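Long-range contacts in beta-1,3-glucanosyltransferase (Rhizomucor miehei CAU432, PDB 4WTP), which belongs to glycoside hydrolase family 17, a family of carbohydrate-active enzymes, and folds as a (beta/alpha)8 barrel in a single chain: residues N186-W191 with I221-W226; G225-G230 with G273-H278. All coordinates share one frame; numbering follows the deposited sequence.

Contact 1 of 2, residues N186-W191 with I221-W226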
loop_
_atom_site.group_PDB
_atom_site.type_symbol
_atom_site.label_atom_id
_atom_site.label_comp_id
_atom_site.label_asym_id
_atom_site.label_seq_id
_atom_site.Cartn_x
_atom_site.Cartn_y
_atom_site.Cartn_z
ATOM N N ASN A 186 1.823 -6.893 3.906
ATOM C CA ASN A 186 0.847 -7.130 2.823
ATOM C C ASN A 186 0.213 -8.458 3.144
ATOM O O ASN A 186 0.935 -9.456 3.329
ATOM C CB ASN A 186 1.543 -7.309 1.476
ATOM C CG ASN A 186 2.297 -6.089 0.993
ATOM O OD1 ASN A 186 2.056 -4.964 1.394
ATOM N ND2 ASN A 186 3.185 -6.323 0.046
ATOM N N ALA A 187 -1.111 -8.523 3.195
ATOM C CA ALA A 187 -1.769 -9.810 3.454
ATOM C C ALA A 187 -3.132 -9.799 2.818
ATOM O O ALA A 187 -3.911 -8.860 3.037
ATOM C CB ALA A 187 -1.894 -10.059 4.959
ATOM N N PHE A 188 -3.464 -10.868 2.105
ATOM C CA PHE A 188 -4.774 -11.031 1.506
ATOM C C PHE A 188 -5.342 -12.396 1.825
ATOM O O PHE A 188 -5.073 -13.370 1.093
ATOM C CB PHE A 188 -4.683 -10.906 -0.010
ATOM C CG PHE A 188 -4.350 -9.511 -0.489
ATOM C CD1 PHE A 188 -3.008 -9.095 -0.558
ATOM C CD2 PHE A 188 -5.365 -8.629 -0.905
ATOM C CE1 PHE A 188 -2.687 -7.819 -1.002
ATOM C CE2 PHE A 188 -5.040 -7.350 -1.370
ATOM C CZ PHE A 188 -3.706 -6.954 -1.404
ATOM N N PRO A 189 -6.179 -12.482 2.870
ATOM C CA PRO A 189 -6.883 -13.724 3.139
ATOM C C PRO A 189 -7.614 -14.314 1.912
ATOM O O PRO A 189 -7.736 -15.546 1.801
ATOM C CB PRO A 189 -7.829 -13.329 4.265
ATOM C CG PRO A 189 -7.015 -12.325 5.055
ATOM C CD PRO A 189 -6.298 -11.529 3.996
ATOM N N TYR A 190 -8.113 -13.470 1.018
ATOM C CA TYR A 190 -8.729 -13.933 -0.196
ATOM C C TYR A 190 -7.848 -14.924 -0.950
ATOM O O TYR A 190 -8.299 -15.967 -1.443
ATOM C CB TYR A 190 -9.040 -12.733 -1.118
ATOM C CG TYR A 190 -9.696 -13.198 -2.378
ATOM C CD1 TYR A 190 -11.094 -13.357 -2.421
ATOM C CD2 TYR A 190 -8.975 -13.515 -3.526
ATOM C CE1 TYR A 190 -11.720 -13.841 -3.560
ATOM C CE2 TYR A 190 -9.602 -13.991 -4.659
ATOM C CZ TYR A 190 -10.981 -14.156 -4.681
ATOM O OH TYR A 190 -11.601 -14.637 -5.808
ATOM N N TRP A 191 -6.573 -14.583 -1.078
ATOM C CA TRP A 191 -5.654 -15.449 -1.810
ATOM C C TRP A 191 -5.203 -16.683 -1.019
ATOM O O TRP A 191 -4.496 -17.550 -1.559
ATOM C CB TRP A 191 -4.429 -14.631 -2.258
ATOM C CG TRP A 191 -4.733 -13.579 -3.275
ATOM C CD1 TRP A 191 -4.497 -12.216 -3.185
ATOM C CD2 TRP A 191 -5.314 -13.787 -4.580
ATOM N NE1 TRP A 191 -4.893 -11.577 -4.332
ATOM C CE2 TRP A 191 -5.383 -12.481 -5.218
ATOM C CE3 TRP A 191 -5.742 -14.895 -5.272
ATOM C CZ2 TRP A 191 -5.881 -12.323 -6.490
ATOM C CZ3 TRP A 191 -6.258 -14.729 -6.553
ATOM C CH2 TRP A 191 -6.320 -13.469 -7.154
ATOM N N ILE A 221 -0.017 -1.829 8.173
ATOM C CA ILE A 221 -0.484 -2.714 7.089
ATOM C C ILE A 221 -0.399 -1.946 5.781
ATOM O O ILE A 221 -1.096 -0.949 5.602
ATOM C CB ILE A 221 -1.887 -3.280 7.379
ATOM C CG1 ILE A 221 -1.865 -4.089 8.691
ATOM C CG2 ILE A 221 -2.375 -4.131 6.211
ATOM C CD1 ILE A 221 -3.223 -4.615 9.118
ATOM N N SER A 222 0.442 -2.399 4.854
ATOM C CA SER A 222 0.596 -1.701 3.584
ATOM C C SER A 222 -0.423 -2.108 2.528
ATOM O O SER A 222 -0.683 -1.329 1.624
ATOM C CB SER A 222 2.008 -1.875 3.048
ATOM O OG SER A 222 2.429 -3.192 3.314
ATOM N N GLU A 223 -0.983 -3.314 2.643
ATOM C CA GLU A 223 -2.003 -3.751 1.674
ATOM C C GLU A 223 -2.885 -4.827 2.276
ATOM O O GLU A 223 -2.376 -5.835 2.830
ATOM C CB GLU A 223 -1.405 -4.399 0.409
ATOM C CG GLU A 223 -0.527 -3.586 -0.498
ATOM C CD GLU A 223 0.102 -4.443 -1.565
ATOM O OE1 GLU A 223 -0.094 -5.664 -1.573
ATOM O OE2 GLU A 223 0.864 -3.924 -2.363
ATOM N N THR A 224 -4.201 -4.657 2.089
ATOM C CA THR A 224 -5.154 -5.762 2.157
ATOM C C THR A 224 -6.427 -5.264 1.477
ATOM O O THR A 224 -6.661 -4.053 1.383
ATOM C CB THR A 224 -5.458 -6.218 3.589
ATOM O OG1 THR A 224 -6.121 -7.479 3.502
ATOM C CG2 THR A 224 -6.401 -5.246 4.309
ATOM N N GLY A 225 -7.219 -6.201 0.973
ATOM C CA GLY A 225 -8.448 -5.867 0.255
ATOM C C GLY A 225 -9.133 -7.144 -0.184
ATOM O O GLY A 225 -8.653 -8.244 0.113
ATOM N N TRP A 226 -10.232 -7.010 -0.931
ATOM C CA TRP A 226 -11.082 -8.135 -1.272
ATOM C C TRP A 226 -11.772 -7.770 -2.574
ATOM O O TRP A 226 -12.330 -6.658 -2.704
ATOM C CB TRP A 226 -12.131 -8.373 -0.174
ATOM C CG TRP A 226 -12.870 -9.663 -0.343
ATOM C CD1 TRP A 226 -13.909 -9.939 -1.237
ATOM C CD2 TRP A 226 -12.593 -10.910 0.361
ATOM N NE1 TRP A 226 -14.314 -11.249 -1.069
ATOM C CE2 TRP A 226 -13.561 -11.874 -0.120
ATOM C CE3 TRP A 226 -11.711 -11.291 1.359
ATOM C CZ2 TRP A 226 -13.603 -13.167 0.360
ATOM C CZ3 TRP A 226 -11.747 -12.612 1.803
ATOM C CH2 TRP A 226 -12.681 -13.527 1.327
HETATM O O HOH W 1 2.811 -2.920 -0.435
HETATM O O HOH W 2 -8.197 -10.502 1.640
#

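Contact 2 of 2, residues G225-G230 with G273-H278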
loop_
_atom_site.group_PDB
_atom_site.type_symbol
_atom_site.label_atom_id
_atom_site.label_comp_id
_atom_site.label_asym_id
_atom_site.label_seq_id
_atom_site.Cartn_x
_atom_site.Cartn_y
_atom_site.Cartn_z
ATOM N N GLY A 225 -7.219 -6.201 0.973
ATOM C CA GLY A 225 -8.448 -5.867 0.255
ATOM C C GLY A 225 -9.133 -7.144 -0.184
ATOM O O GLY A 225 -8.653 -8.244 0.113
ATOM N N TRP A 226 -10.232 -7.010 -0.931
ATOM C CA TRP A 226 -11.082 -8.135 -1.272
ATOM C C TRP A 226 -11.772 -7.770 -2.574
ATOM O O TRP A 226 -12.330 -6.658 -2.704
ATOM C CB TRP A 226 -12.131 -8.373 -0.174
ATOM C CG TRP A 226 -12.870 -9.663 -0.343
ATOM C CD1 TRP A 226 -13.909 -9.939 -1.237
ATOM C CD2 TRP A 226 -12.593 -10.910 0.361
ATOM N NE1 TRP A 226 -14.314 -11.249 -1.069
ATOM C CE2 TRP A 226 -13.561 -11.874 -0.120
ATOM C CE3 TRP A 226 -11.711 -11.291 1.359
ATOM C CZ2 TRP A 226 -13.603 -13.167 0.360
ATOM C CZ3 TRP A 226 -11.747 -12.612 1.803
ATOM C CH2 TRP A 226 -12.681 -13.527 1.327
ATOM N N PRO A 227 -11.830 -8.694 -3.550
ATOM C CA PRO A 227 -12.404 -8.364 -4.856
ATOM C C PRO A 227 -13.925 -8.466 -4.897
ATOM O O PRO A 227 -14.562 -9.306 -4.242
ATOM C CB PRO A 227 -11.771 -9.410 -5.786
ATOM C CG PRO A 227 -11.622 -10.609 -4.907
ATOM C CD PRO A 227 -11.233 -10.036 -3.553
ATOM N N SER A 228 -14.526 -7.587 -5.693
ATOM C CA SER A 228 -15.997 -7.593 -5.803
ATOM C C SER A 228 -16.560 -8.488 -6.916
ATOM O O SER A 228 -17.759 -8.672 -6.987
ATOM C CB SER A 228 -16.521 -6.181 -6.003
ATOM O OG SER A 228 -15.986 -5.612 -7.180
ATOM N N ALA A 229 -15.694 -9.007 -7.785
ATOM C CA ALA A 229 -16.132 -9.874 -8.901
ATOM C C ALA A 229 -14.952 -10.655 -9.397
ATOM O O ALA A 229 -13.800 -10.396 -9.003
ATOM C CB ALA A 229 -16.756 -9.055 -10.035
ATOM N N GLY A 230 -15.235 -11.641 -10.245
ATOM C CA GLY A 230 -14.183 -12.400 -10.903
ATOM C C GLY A 230 -14.093 -13.843 -10.442
ATOM O O GLY A 230 -13.175 -14.577 -10.816
ATOM N N GLY A 273 -7.183 -7.828 -15.331
ATOM C CA GLY A 273 -8.145 -8.904 -15.573
ATOM C C GLY A 273 -8.572 -9.714 -14.363
ATOM O O GLY A 273 -8.011 -9.544 -13.275
ATOM N N GLY A 274 -9.575 -10.574 -14.556
ATOM C CA GLY A 274 -10.082 -11.488 -13.535
ATOM C C GLY A 274 -10.415 -10.756 -12.250
ATOM O O GLY A 274 -10.824 -9.588 -12.294
ATOM N N VAL A 275 -10.269 -11.419 -11.097
ATOM C CA VAL A 275 -10.568 -10.768 -9.807
ATOM C C VAL A 275 -9.641 -9.574 -9.590
ATOM O O VAL A 275 -10.006 -8.663 -8.879
ATOM C CB VAL A 275 -10.543 -11.707 -8.553
ATOM C CG1 VAL A 275 -11.664 -12.743 -8.584
ATOM C CG2 VAL A 275 -9.215 -12.423 -8.485
ATOM N N GLU A 276 -8.437 -9.585 -10.175
ATOM C CA GLU A 276 -7.485 -8.495 -9.929
ATOM C C GLU A 276 -7.987 -7.143 -10.443
ATOM O O GLU A 276 -7.542 -6.099 -10.039
ATOM C CB GLU A 276 -6.077 -8.822 -10.472
ATOM C CG GLU A 276 -5.446 -10.001 -9.770
ATOM C CD GLU A 276 -4.071 -10.266 -10.265
ATOM O OE1 GLU A 276 -3.381 -9.293 -10.589
ATOM O OE2 GLU A 276 -3.717 -11.438 -10.353
ATOM N N ALA A 277 -8.971 -7.209 -11.320
ATOM C CA ALA A 277 -9.598 -6.001 -11.868
ATOM C C ALA A 277 -10.717 -5.434 -10.992
ATOM O O ALA A 277 -11.403 -4.503 -11.393
ATOM C CB ALA A 277 -10.100 -6.275 -13.286
ATOM N N HIS A 278 -10.932 -6.004 -9.810
ATOM C CA HIS A 278 -12.089 -5.670 -8.973
ATOM C C HIS A 278 -11.778 -5.390 -7.503
ATOM O O HIS A 278 -12.669 -5.566 -6.655
ATOM C CB HIS A 278 -13.118 -6.793 -9.071
ATOM C CG HIS A 278 -13.627 -6.991 -10.479
ATOM N ND1 HIS A 278 -14.560 -6.191 -11.057
ATOM C CD2 HIS A 278 -13.251 -7.902 -11.434
ATOM C CE1 HIS A 278 -14.786 -6.606 -12.322
ATOM N NE2 HIS A 278 -13.995 -7.661 -12.545
HETATM O O HOH W 3 -10.592 -14.696 -11.543
#

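Contact 1 of 2, residues N186-W191 with I221-W226
Tyr190 turns its ring edge to one face of the Trp226 indole in a T-shaped stack, the planes 85° apart. Tyr190 CD1 sits over the middle of the indole, 3.7 Å from Trp226 CE2, while Tyr190 CB makes a CH-pi contact over the six-membered ring, 4.1 Å from its centroid. Trp226 NE1 is hydrogen-bonded to Val237 O. Thr224 CA covers one face of the Phe188 ring, displaced toward the rim, and Glu223 OE1 lies in the ring plane at the edge, 3.4 Å from Phe188 CE1. The Asn186 amide stacks on the Glu223 carboxylate with planes only 8° apart, Asn186 CG lying 3.5 Å from Glu223 OE1.

These groups line the C-terminal ends of two neighbouring parallel strands of the (beta/alpha)8 barrel, 182-186 and 219-223, and the loops that leave them. Ala187 N donates to Glu223 O (3.0 Å), beside the parallel bridge of Asn186 with Glu223. A chi1 of -166° turns Thr224 OG1 away from its own N and onto Ala187 O, to which it donates at 2.6 Å; Tyr246 OH of helix 240-256 is its second partner. Farther along, where the backbones diverge, a water spans Tyr190 N and Gly225 O. Asn186 OD1 takes two donors: Ser222 OG at 2.6 Å, tilted from the carbonyl plane, and a water that also donates to Glu223 OE2. Asn186 ND2 is held by Ser132 OG and by Glu133 OE2.

Contact 2 of 2, residues G225-G230 with G273-H278
Pro227 runs alongside Val275, with Pro227 CB 3.8 Å from Val275 CB. They join two loops of the (beta/alpha)8 barrel, one following strand 219-223 and the other following strand 262-263, the second carrying a short 3-10 turn at 275-277. On the inner side the packing is close, combining this proline-valine contact with a backbone bond. His278 O receives the N-H of Ser228 at 2.9 Å, and the same oxygen meets Pro227 CA, 3.3 Å away, in a CA-H...O contact. The Tyr190 side chain packs against both Pro227 and Val275, so this side is roofed by a third loop. Ser228 OG finds its firm partner outside the two loops, in Lys289 NZ.

Toward the surface the contact is made by His278 under Ala229 and by Gly230 against Val275. Ala229 CB sits squarely over the centre of one face of the imidazole, 3.7 Å from the ring centroid; a chi1 of -61° swings the His278 ring back beside its own N, under this methyl. Ala229 N and Ala229 O are buried by the contact without a hydrogen-bonding partner in the model, although Val275 CA directs a CA-H...O contact at Ala229 O from 3.4 Å. Gly230, lacking a side chain, passes with its CA 4.1 Å from Val275 CA. Beyond it, at the solvent-facing end beside Gly274, a water takes over the bridging: it donates to Gly230 O at 2.7 Å and accepts only a weak bond from Val275 N at 3.3 Å.

In the fold
Contact 1 is the buried one, its centre about 10 Å from the centre of the chain; contact 2 lies about 17 Å out and is only partly buried, and the two contact centres are about 12 Å apart. Gly225 and Trp226 belong to both, so the chain leaving strand 219-223 first runs beside the loop after 182-186 and then meets the loop after 262-263. Chemistry changes along this path: contact 1 has three direct hydrogen bonds, two waters and stacked flat groups, whereas contact 2 has one direct bond, apolar contacts and, at its exposed end, a glycine and one weakly bridging water. Trp191 reaches across from contact 1 to Val275.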